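Local coordinates for probable mannosyltransferase KTR4 (Saccharomyces cerevisiae, PDB 5A07), which is a probable mannosyltransferase with a GT-A-type fold that holds guanosine-5'-diphosphate and a manganese ion, at residues V259-D264 with C315-N320; T382-C387 with G404-W409; E270-S275 with A355-L360; D253-F258 with K368-W373. One frame throughout, in Å; residues are numbered along the deposited sequence.

Interaction 1 (V259-D264 with C315-N320); sequences VLNLYD and CHFWTN
L262 and W318 form the tight part of this contact. CD1 of L262 sits over the indole face, 3.3 Å from the centroid of the W318 five-membered ring and almost exactly on its normal, a clear CH-pi contact. N320 ND2 lies over the face opposite L262 CD1, and L260 CD1 meets the edge, so the branched leucine tips put one methyl on the face and another at the rim. The backbones make a short antiparallel pairing: L262 N reaches H316 O at 2.9 Å, H316 N returns to L262 O at 2.7 Å, and W318 N reaches L260 O at 3.0 Å. H316 stands with CG between its backbone N and carbonyl carbon (chi1 63°), which tucks the imidazole against the facing strand. There D264 OD2 lies over one face, while ND1 bonds to T314 O. Beyond it, C315 SG rests over the Y263 ring, 3.7 Å from its centroid, and is fixed there by its disulfide to C417. On the face of N261 and F317, the N261 amide stands steeply to the phenyl plane. The V259 end is loose: its side chain touches nothing across, and a water spans V259 N and W318 O. D264 and the W318 residue keep partial exposure. The chemistry implies a largely apolar core: backbone bonds pair the strands, N261 and H316 find side-chain partners in W295 and T314, and indole, sulfur and methyl groups pack beside them.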
# COMPACT_ATOMS: atom_id res chain seq x y z
N VAL B 259 0.83 -5.50 4.08
CA VAL B 259 1.83 -6.25 4.85
C VAL B 259 2.89 -5.43 5.60
O VAL B 259 3.41 -5.89 6.67
CB VAL B 259 2.55 -7.38 4.06
CG1 VAL B 259 1.61 -8.49 3.66
CG2 VAL B 259 3.26 -6.84 2.83
N LEU B 260 3.26 -4.28 5.03
CA LEU B 260 4.34 -3.49 5.52
C LEU B 260 3.86 -2.01 5.63
O LEU B 260 3.06 -1.56 4.82
CB LEU B 260 5.59 -3.59 4.59
CG LEU B 260 6.28 -4.96 4.72
CD1 LEU B 260 7.20 -5.29 3.54
CD2 LEU B 260 7.02 -5.04 6.05
N ASN B 261 4.39 -1.28 6.60
CA ASN B 261 3.85 0.05 6.99
C ASN B 261 5.05 0.89 7.37
O ASN B 261 5.74 0.56 8.32
CB ASN B 261 2.91 -0.24 8.18
CG ASN B 261 2.04 0.92 8.56
OD1 ASN B 261 2.52 2.06 8.80
ND2 ASN B 261 0.74 0.64 8.68
N LEU B 262 5.32 1.95 6.63
CA LEU B 262 6.56 2.67 6.68
C LEU B 262 6.38 4.20 6.78
O LEU B 262 5.37 4.76 6.40
CB LEU B 262 7.38 2.45 5.36
CG LEU B 262 7.71 1.02 4.88
CD1 LEU B 262 8.53 1.07 3.58
CD2 LEU B 262 8.46 0.29 5.96
N TYR B 263 7.45 4.82 7.18
CA TYR B 263 7.63 6.25 7.06
C TYR B 263 8.09 6.53 5.61
O TYR B 263 8.78 5.72 5.00
CB TYR B 263 8.66 6.77 8.03
CG TYR B 263 8.15 6.80 9.44
CD1 TYR B 263 8.16 5.65 10.24
CD2 TYR B 263 7.60 7.94 9.97
CE1 TYR B 263 7.66 5.66 11.55
CE2 TYR B 263 7.05 7.96 11.28
CZ TYR B 263 7.10 6.81 12.07
OH TYR B 263 6.54 6.81 13.35
N ASP B 264 7.77 7.71 5.13
CA ASP B 264 8.23 8.13 3.85
C ASP B 264 9.33 9.19 3.98
O ASP B 264 9.58 9.75 5.01
CB ASP B 264 7.06 8.69 3.05
CG ASP B 264 7.17 8.37 1.51
OD1 ASP B 264 8.27 8.18 1.00
OD2 ASP B 264 6.17 8.34 0.82
N CYS B 315 3.67 8.22 7.79
CA CYS B 315 3.37 6.77 7.75
C CYS B 315 2.43 6.44 6.59
O CYS B 315 1.50 7.18 6.27
CB CYS B 315 2.77 6.31 9.06
SG CYS B 315 3.98 6.42 10.39
N HIS B 316 2.73 5.31 5.91
CA HIS B 316 1.94 4.85 4.81
C HIS B 316 2.00 3.34 4.66
O HIS B 316 2.96 2.71 5.08
CB HIS B 316 2.39 5.57 3.52
CG HIS B 316 3.80 5.29 3.13
ND1 HIS B 316 4.90 5.94 3.69
CD2 HIS B 316 4.31 4.40 2.26
CE1 HIS B 316 6.00 5.46 3.16
NE2 HIS B 316 5.67 4.54 2.27
N PHE B 317 0.97 2.78 4.05
CA PHE B 317 1.00 1.36 3.66
C PHE B 317 1.98 1.29 2.50
O PHE B 317 1.94 2.13 1.61
CB PHE B 317 -0.36 0.87 3.23
CG PHE B 317 -1.43 1.20 4.23
CD1 PHE B 317 -1.40 0.60 5.49
CD2 PHE B 317 -2.44 2.10 3.94
CE1 PHE B 317 -2.32 0.95 6.48
CE2 PHE B 317 -3.37 2.42 4.89
CZ PHE B 317 -3.31 1.85 6.15
N TRP B 318 2.81 0.25 2.49
CA TRP B 318 3.83 0.14 1.45
C TRP B 318 3.29 -0.59 0.26
O TRP B 318 3.33 -1.84 0.18
CB TRP B 318 5.04 -0.56 2.01
CG TRP B 318 6.33 -0.19 1.25
CD1 TRP B 318 6.63 0.98 0.65
CD2 TRP B 318 7.45 -1.03 1.08
NE1 TRP B 318 7.93 0.93 0.12
CE2 TRP B 318 8.44 -0.31 0.38
CE3 TRP B 318 7.72 -2.35 1.42
CZ2 TRP B 318 9.64 -0.87 0.02
CZ3 TRP B 318 8.96 -2.88 1.10
CH2 TRP B 318 9.89 -2.13 0.43
N THR B 319 2.80 0.19 -0.67
CA THR B 319 1.88 -0.29 -1.71
C THR B 319 2.46 -1.22 -2.79
O THR B 319 1.72 -1.69 -3.63
CB THR B 319 1.23 0.91 -2.45
OG1 THR B 319 2.26 1.74 -2.96
CG2 THR B 319 0.31 1.69 -1.46
N ASN B 320 3.77 -1.52 -2.79
CA ASN B 320 4.22 -2.51 -3.76
C ASN B 320 3.45 -3.81 -3.65
O ASN B 320 3.36 -4.56 -4.61
CB ASN B 320 5.73 -2.68 -3.76
CG ASN B 320 6.33 -2.99 -2.39
OD1 ASN B 320 6.06 -4.02 -1.81
ND2 ASN B 320 7.19 -2.13 -1.94
O HOH W 1 2.02 -3.59 2.22

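Interaction 2 (T382-C387 with G404-W409); sequences TPYTNC and GKFTPW
The rings of Y384 and F406 lie side by side in an offset stack, centroids 4.5 Å apart and planes inclined at 22°. Y384 CD1 stands over one face of the phenyl, displaced toward its rim and 3.4 Å from F406 CZ. One face of the tyrosine ring carries its own neighbour P383, whose CG sits over the ring centre, and F406 O lies in the ring plane at the edge; W318 also meets this ring, edge-to-face. F406 CB points away from strand 384-386, yet with CG anti to the backbone N (chi1 168°) the phenyl swings back to the tyrosine. Flat rings suit this place because they can overlap face to face beside the paired backbones. Three hydrogen bonds join the two segments. T385 N donates to F406 O at 2.9 Å, and the T407 hydroxyl OG1 donates to P383 O at 3.1 Å. P383 follows a cis peptide bond. At the far end G404 N meets C387 O at 2.9 Å. G404 has positive phi, a conformation that glycine adopts with ease. Close by, C387 is tied to C401 by a disulfide. The two segments run in roughly opposite directions, at 156°. The arrangement is that of an irregular segment that follows a disulfide-closed loop and runs back along an edge strand: 384-386 is the outermost strand of the small antiparallel sheet formed with 379-381 and 236-237, and residues 404-409 lie beside it without forming a regular strand.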
# COMPACT_ATOMS: atom_id res chain seq x y z
N THR B 382 12.72 -5.45 -1.61
CA THR B 382 13.89 -4.77 -1.01
C THR B 382 13.56 -3.35 -0.48
O THR B 382 12.87 -2.64 -1.14
CB THR B 382 15.12 -4.65 -2.03
OG1 THR B 382 16.18 -4.00 -1.31
CG2 THR B 382 14.82 -3.80 -3.25
N PRO B 383 14.01 -2.98 0.72
CA PRO B 383 14.84 -3.70 1.69
C PRO B 383 14.08 -4.29 2.89
O PRO B 383 14.71 -4.61 3.91
CB PRO B 383 15.70 -2.58 2.25
CG PRO B 383 14.81 -1.39 2.28
CD PRO B 383 13.88 -1.55 1.09
N TYR B 384 12.78 -4.52 2.78
CA TYR B 384 11.98 -4.87 3.98
C TYR B 384 11.24 -6.16 3.80
O TYR B 384 10.81 -6.53 2.68
CB TYR B 384 11.02 -3.73 4.28
CG TYR B 384 11.65 -2.37 4.55
CD1 TYR B 384 12.50 -2.17 5.61
CD2 TYR B 384 11.41 -1.29 3.73
CE1 TYR B 384 13.11 -0.97 5.80
CE2 TYR B 384 11.95 -0.04 3.95
CZ TYR B 384 12.79 0.11 5.00
OH TYR B 384 13.39 1.27 5.23
N THR B 385 11.02 -6.82 4.93
CA THR B 385 10.39 -8.12 4.94
C THR B 385 9.37 -8.22 6.07
O THR B 385 9.66 -7.81 7.20
CB THR B 385 11.43 -9.23 5.17
OG1 THR B 385 12.37 -9.23 4.09
CG2 THR B 385 10.82 -10.56 5.16
N ASN B 386 8.18 -8.76 5.76
CA ASN B 386 7.24 -9.24 6.75
C ASN B 386 7.42 -10.76 6.82
O ASN B 386 7.07 -11.47 5.87
CB ASN B 386 5.80 -8.92 6.32
CG ASN B 386 4.79 -9.47 7.30
OD1 ASN B 386 4.83 -9.16 8.52
ND2 ASN B 386 3.85 -10.26 6.78
N CYS B 387 7.94 -11.26 7.94
CA CYS B 387 8.27 -12.68 8.08
C CYS B 387 7.66 -13.21 9.38
O CYS B 387 8.25 -12.98 10.45
CB CYS B 387 9.78 -12.89 8.08
SG CYS B 387 10.16 -14.68 8.05
N GLY B 404 10.46 -12.11 12.04
CA GLY B 404 10.54 -10.86 12.72
C GLY B 404 11.63 -9.94 12.26
O GLY B 404 11.74 -8.82 12.73
N LYS B 405 12.46 -10.38 11.32
CA LYS B 405 13.50 -9.49 10.84
C LYS B 405 13.02 -8.58 9.70
O LYS B 405 12.96 -8.97 8.53
CB LYS B 405 14.68 -10.36 10.39
CG LYS B 405 15.97 -9.62 10.08
CD LYS B 405 16.47 -9.00 11.37
CE LYS B 405 17.91 -8.54 11.16
NZ LYS B 405 18.36 -7.79 12.36
N PHE B 406 12.70 -7.35 10.06
CA PHE B 406 12.11 -6.37 9.21
C PHE B 406 13.10 -5.96 8.13
O PHE B 406 12.73 -5.74 7.01
CB PHE B 406 11.74 -5.17 10.09
CG PHE B 406 11.36 -3.93 9.40
CD1 PHE B 406 10.14 -3.85 8.67
CD2 PHE B 406 12.12 -2.82 9.51
CE1 PHE B 406 9.74 -2.69 8.07
CE2 PHE B 406 11.71 -1.63 8.90
CZ PHE B 406 10.49 -1.55 8.23
N THR B 407 14.37 -5.84 8.50
CA THR B 407 15.41 -5.43 7.58
C THR B 407 16.79 -5.84 8.12
O THR B 407 16.98 -5.91 9.33
CB THR B 407 15.38 -3.91 7.35
OG1 THR B 407 16.35 -3.58 6.36
CG2 THR B 407 15.70 -3.12 8.59
N PRO B 408 17.74 -6.15 7.23
CA PRO B 408 19.08 -6.50 7.72
C PRO B 408 19.91 -5.29 8.17
O PRO B 408 20.93 -5.48 8.82
CB PRO B 408 19.71 -7.21 6.53
CG PRO B 408 19.03 -6.65 5.30
CD PRO B 408 17.63 -6.26 5.75
N TRP B 409 19.48 -4.10 7.79
CA TRP B 409 20.17 -2.87 8.07
C TRP B 409 19.45 -2.11 9.21
O TRP B 409 18.48 -1.37 8.99
CB TRP B 409 20.24 -1.99 6.81
CG TRP B 409 20.66 -2.72 5.51
CD1 TRP B 409 19.97 -2.74 4.31
CD2 TRP B 409 21.82 -3.50 5.31
NE1 TRP B 409 20.67 -3.49 3.39
CE2 TRP B 409 21.81 -3.94 3.98
CE3 TRP B 409 22.89 -3.83 6.11
CZ2 TRP B 409 22.79 -4.75 3.46
CZ3 TRP B 409 23.91 -4.64 5.57
CH2 TRP B 409 23.85 -5.08 4.26

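Interaction 3 (E270-S275 with A355-L360); sequences ETLWTS and APVRSL
L272 and L360 reach toward each other tip to tip, and the rest of the contact is arranged around that meeting. L272 CG lies 3.7 Å from L360 CD1, so one branch of L360 presses on the fork of the opposing leucine. The other branch turns to W273: L360 CD2 comes to the benzene edge of the indole, in the ring plane, 3.6 Å from CZ3. The two side chains cross at about a right angle, so the tryptophan offers its rim to the leucine and not a face. Leucine suits this double role: chi1 (-73°) turns CG toward the other helix, and the fork beyond it (chi2 165°) splits the methyls between the two partners. L272 sends CD2 onward to P356 CB at 4.0 Å, crossing the pyrrolidine at about a right angle, and to V357 CG2 at 4.1 Å. Proline is well placed in the first turn of helix 354-365, where its missing N-H costs no helix bond and its ring gives a rigid apolar surface. The contact itself is apolar; S359 OG donates to A355 O at 2.7 Å within its own helix. T271 occupies the N-cap position of helix 272-282 without a side-chain capping bond, its hydroxyl going instead to E350. Around the contact, helix 332-344 packs against V357 and L360, and helix 293-297 against W273 and L360. S359 on another side of helix 354-365 reaches strand 316-317 through F317 N, so that this helix lies between helix 272-282 and the central sheet.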
# COMPACT_ATOMS: atom_id res chain seq x y z
N GLU B 270 6.58 17.49 0.45
CA GLU B 270 6.58 18.73 1.24
C GLU B 270 5.20 19.31 1.49
O GLU B 270 4.88 19.66 2.65
CB GLU B 270 7.47 19.79 0.56
CG GLU B 270 7.52 21.08 1.37
CD GLU B 270 8.58 22.05 0.87
OE1 GLU B 270 8.89 21.99 -0.33
OE2 GLU B 270 9.09 22.86 1.68
N THR B 271 4.35 19.42 0.49
CA THR B 271 3.02 19.98 0.65
C THR B 271 1.85 19.04 0.51
O THR B 271 0.72 19.47 0.45
CB THR B 271 2.76 21.18 -0.32
OG1 THR B 271 2.72 20.74 -1.70
CG2 THR B 271 3.83 22.29 -0.11
N LEU B 272 2.05 17.74 0.56
CA LEU B 272 0.92 16.84 0.38
C LEU B 272 -0.09 16.88 1.57
O LEU B 272 -1.29 16.96 1.39
CB LEU B 272 1.42 15.41 0.13
CG LEU B 272 0.34 14.33 0.11
CD1 LEU B 272 -0.68 14.54 -0.98
CD2 LEU B 272 1.09 12.99 -0.09
N TRP B 273 0.42 16.88 2.77
CA TRP B 273 -0.44 16.98 3.98
C TRP B 273 -1.18 18.33 4.02
O TRP B 273 -2.36 18.39 4.24
CB TRP B 273 0.45 16.87 5.25
CG TRP B 273 -0.33 17.00 6.52
CD1 TRP B 273 -0.37 18.10 7.35
CD2 TRP B 273 -1.30 16.07 7.04
NE1 TRP B 273 -1.28 17.88 8.36
CE2 TRP B 273 -1.83 16.63 8.21
CE3 TRP B 273 -1.71 14.79 6.65
CZ2 TRP B 273 -2.80 15.99 8.98
CZ3 TRP B 273 -2.66 14.13 7.41
CH2 TRP B 273 -3.18 14.71 8.59
N THR B 274 -0.46 19.43 3.83
CA THR B 274 -1.13 20.78 3.95
C THR B 274 -2.19 20.90 2.90
O THR B 274 -3.29 21.35 3.19
CB THR B 274 -0.10 21.93 3.92
OG1 THR B 274 0.77 21.80 2.80
CG2 THR B 274 0.82 21.82 5.11
N SER B 275 -1.93 20.41 1.69
CA SER B 275 -2.99 20.41 0.67
C SER B 275 -4.14 19.49 1.03
O SER B 275 -5.31 19.78 0.76
CB SER B 275 -2.46 20.00 -0.71
OG SER B 275 -1.38 20.81 -1.08
N ALA B 355 1.84 5.56 -2.60
CA ALA B 355 1.71 5.01 -1.25
C ALA B 355 1.19 6.05 -0.21
O ALA B 355 0.13 5.83 0.37
CB ALA B 355 3.00 4.37 -0.83
N PRO B 356 1.82 7.22 -0.08
CA PRO B 356 1.21 8.21 0.85
C PRO B 356 -0.15 8.71 0.45
O PRO B 356 -1.01 8.95 1.28
CB PRO B 356 2.28 9.33 0.94
CG PRO B 356 3.14 9.15 -0.30
CD PRO B 356 3.13 7.67 -0.59
N VAL B 357 -0.36 8.89 -0.85
CA VAL B 357 -1.65 9.32 -1.34
C VAL B 357 -2.74 8.35 -1.07
O VAL B 357 -3.82 8.70 -0.56
CB VAL B 357 -1.55 9.64 -2.86
CG1 VAL B 357 -2.93 9.85 -3.50
CG2 VAL B 357 -0.63 10.83 -3.08
N ARG B 358 -2.53 7.08 -1.44
CA ARG B 358 -3.53 6.03 -1.12
C ARG B 358 -3.78 5.97 0.40
O ARG B 358 -4.94 5.81 0.84
CB ARG B 358 -3.00 4.65 -1.60
CG ARG B 358 -3.89 3.48 -1.30
CD ARG B 358 -4.66 3.06 -2.51
NE ARG B 358 -3.79 2.41 -3.49
CZ ARG B 358 -3.56 2.86 -4.72
NH1 ARG B 358 -4.17 3.99 -5.17
NH2 ARG B 358 -2.77 2.17 -5.53
N SER B 359 -2.70 6.07 1.17
CA SER B 359 -2.73 5.87 2.63
C SER B 359 -3.48 7.04 3.33
O SER B 359 -4.27 6.79 4.23
CB SER B 359 -1.33 5.77 3.21
OG SER B 359 -0.66 4.64 2.68
N LEU B 360 -3.30 8.25 2.83
CA LEU B 360 -4.06 9.41 3.40
C LEU B 360 -5.54 9.29 3.17
O LEU B 360 -6.35 9.47 4.07
CB LEU B 360 -3.55 10.76 2.82
CG LEU B 360 -2.22 11.14 3.36
CD1 LEU B 360 -1.57 12.23 2.51
CD2 LEU B 360 -2.32 11.65 4.77

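Interaction 4 (D253-F258 with K368-W373); sequences DKIYGF and KSSIHW
F258 holds its CG between the backbone N and the carbonyl carbon (chi1 75°), and this lays the phenyl across to W373. The tryptophan extends with CG anti to the backbone N (chi1 180°), bringing CB within 3.6 Å of F258 CZ. The planes are nearly parallel but slid apart, so the rings barely overlap; W373 CA rather than the indole sits over the phenyl face. I371 CG2 adds a methyl at 4.0 Å from F258 CD1 and also approaches the rim of the Y256 ring. Two parallel strands pair in regular fashion: H372 N gives a straight bond of 2.8 Å to Y256 O, and F258 N reaches H372 O at 3.0 Å. Y256 N, also buried here, has no partner. G257 has no side chain to add bulk beside H372. At the entrance to the pair, I255 N bonds to S370 O, 2.8 Å away. K254 bends at chi2 and brings NZ nearly in line with the C=O of S369, 2.8 Å from its O, its length suited to reaching the short 3-10 turn; NZ also donates to a water. D253, with positive phi, closes the preceding helix in a Schellman motif. Strand 256-262 thus has 371-373 as a parallel neighbour on one flank, while I255 and G257 bond to strand 322-325 on the other. Helix 354-365 covers Y256 and I371 through L362, and helix 418-425 packs on F258, I371 and W373.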
# COMPACT_ATOMS: atom_id res chain seq x y z
N ASP B 253 -15.67 -7.69 5.24
CA ASP B 253 -15.80 -6.26 4.95
C ASP B 253 -14.52 -5.47 5.05
O ASP B 253 -14.48 -4.37 5.57
CB ASP B 253 -16.93 -5.64 5.83
CG ASP B 253 -18.32 -6.23 5.45
OD1 ASP B 253 -18.55 -6.47 4.24
OD2 ASP B 253 -19.12 -6.49 6.35
N LYS B 254 -13.44 -6.02 4.46
CA LYS B 254 -12.21 -5.33 4.37
C LYS B 254 -12.05 -4.71 3.01
O LYS B 254 -12.23 -5.36 1.98
CB LYS B 254 -11.04 -6.27 4.65
CG LYS B 254 -11.22 -7.08 5.91
CD LYS B 254 -11.34 -6.23 7.15
CE LYS B 254 -11.44 -7.16 8.37
NZ LYS B 254 -11.68 -6.25 9.50
N ILE B 255 -11.67 -3.45 3.01
CA ILE B 255 -11.45 -2.75 1.75
C ILE B 255 -10.00 -2.67 1.33
O ILE B 255 -9.70 -2.20 0.25
CB ILE B 255 -12.01 -1.32 1.81
CG1 ILE B 255 -11.30 -0.47 2.84
CG2 ILE B 255 -13.55 -1.40 2.01
CD1 ILE B 255 -11.54 1.05 2.73
N TYR B 256 -9.08 -3.06 2.22
CA TYR B 256 -7.68 -2.87 1.92
C TYR B 256 -6.87 -3.85 2.76
O TYR B 256 -7.18 -4.08 3.94
CB TYR B 256 -7.25 -1.45 2.19
CG TYR B 256 -5.88 -1.10 1.61
CD1 TYR B 256 -5.74 -0.81 0.26
CD2 TYR B 256 -4.76 -1.05 2.38
CE1 TYR B 256 -4.51 -0.51 -0.29
CE2 TYR B 256 -3.52 -0.71 1.83
CZ TYR B 256 -3.43 -0.43 0.50
OH TYR B 256 -2.23 -0.10 -0.05
N GLY B 257 -5.86 -4.43 2.13
CA GLY B 257 -4.92 -5.31 2.78
C GLY B 257 -3.49 -4.90 2.53
O GLY B 257 -3.11 -4.57 1.37
N PHE B 258 -2.68 -4.93 3.60
CA PHE B 258 -1.30 -4.57 3.52
C PHE B 258 -0.45 -5.54 4.34
O PHE B 258 -0.96 -6.29 5.18
CB PHE B 258 -1.08 -3.12 3.99
CG PHE B 258 -1.16 -2.92 5.50
CD1 PHE B 258 -2.36 -2.76 6.12
CD2 PHE B 258 -0.02 -2.91 6.27
CE1 PHE B 258 -2.43 -2.59 7.51
CE2 PHE B 258 -0.09 -2.76 7.66
CZ PHE B 258 -1.30 -2.61 8.25
N LYS B 368 -10.96 2.62 10.03
CA LYS B 368 -9.70 1.93 10.12
C LYS B 368 -9.81 0.40 10.39
O LYS B 368 -8.83 -0.35 10.09
CB LYS B 368 -8.80 2.58 11.13
CG LYS B 368 -9.25 2.38 12.57
CD LYS B 368 -8.55 3.45 13.39
CE LYS B 368 -8.46 3.07 14.85
NZ LYS B 368 -9.69 3.36 15.47
N SER B 369 -10.93 -0.07 10.92
CA SER B 369 -11.14 -1.50 11.18
C SER B 369 -11.49 -2.28 9.88
O SER B 369 -11.52 -3.50 9.90
CB SER B 369 -12.24 -1.70 12.23
OG SER B 369 -13.49 -1.24 11.72
N SER B 370 -11.67 -1.56 8.77
CA SER B 370 -11.83 -2.15 7.47
C SER B 370 -10.50 -2.37 6.70
O SER B 370 -10.55 -2.82 5.55
CB SER B 370 -12.83 -1.35 6.56
OG SER B 370 -12.29 -0.09 6.14
N ILE B 371 -9.37 -2.00 7.30
CA ILE B 371 -8.03 -2.06 6.69
C ILE B 371 -7.29 -3.19 7.43
O ILE B 371 -7.14 -3.16 8.69
CB ILE B 371 -7.30 -0.72 6.81
CG1 ILE B 371 -8.09 0.39 6.08
CG2 ILE B 371 -5.89 -0.88 6.31
CD1 ILE B 371 -7.53 1.74 6.31
N HIS B 372 -6.97 -4.25 6.71
CA HIS B 372 -6.51 -5.50 7.27
C HIS B 372 -4.99 -5.60 7.11
O HIS B 372 -4.49 -5.56 5.96
CB HIS B 372 -7.17 -6.68 6.60
CG HIS B 372 -6.77 -8.01 7.13
ND1 HIS B 372 -7.22 -8.50 8.34
CD2 HIS B 372 -5.95 -8.96 6.63
CE1 HIS B 372 -6.68 -9.68 8.57
NE2 HIS B 372 -5.92 -10.00 7.54
N TRP B 373 -4.30 -5.97 8.20
CA TRP B 373 -2.88 -6.32 8.17
C TRP B 373 -2.71 -7.84 7.98
O TRP B 373 -3.03 -8.64 8.88
CB TRP B 373 -2.17 -5.87 9.45
CG TRP B 373 -0.72 -6.18 9.51
CD1 TRP B 373 0.13 -6.23 8.47
CD2 TRP B 373 0.06 -6.38 10.66
NE1 TRP B 373 1.39 -6.54 8.88
CE2 TRP B 373 1.38 -6.65 10.23
CE3 TRP B 373 -0.21 -6.39 12.03
CZ2 TRP B 373 2.41 -6.88 11.11
CZ3 TRP B 373 0.80 -6.63 12.90
CH2 TRP B 373 2.11 -6.86 12.44
O HOH W 2 -9.14 -5.04 9.70

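Interactions 1 and 4 share strand 256-262, whose V259 O lies 3.1 Å from W373 NE1, a probable hydrogen bond. Interaction 3 joins this sheet through helix 354-365, where S359 OG is 2.8 Å from F317 N. Interaction 2 packs on interaction 1, with F406 CZ 3.6 Å from L262 CD2, and remains clear of interaction 3, about 11 Å away between nearest atoms. Interaction 1 comes closest to the ligand pocket: the W318 side chain is about 6 Å from guanosine-5'-diphosphate, and N320 touches E232 and H381 of the manganese site. The P383 side chain of interaction 2 is about 9 Å from the nucleotide, the Y256 side chain of interaction 4 about 13 Å.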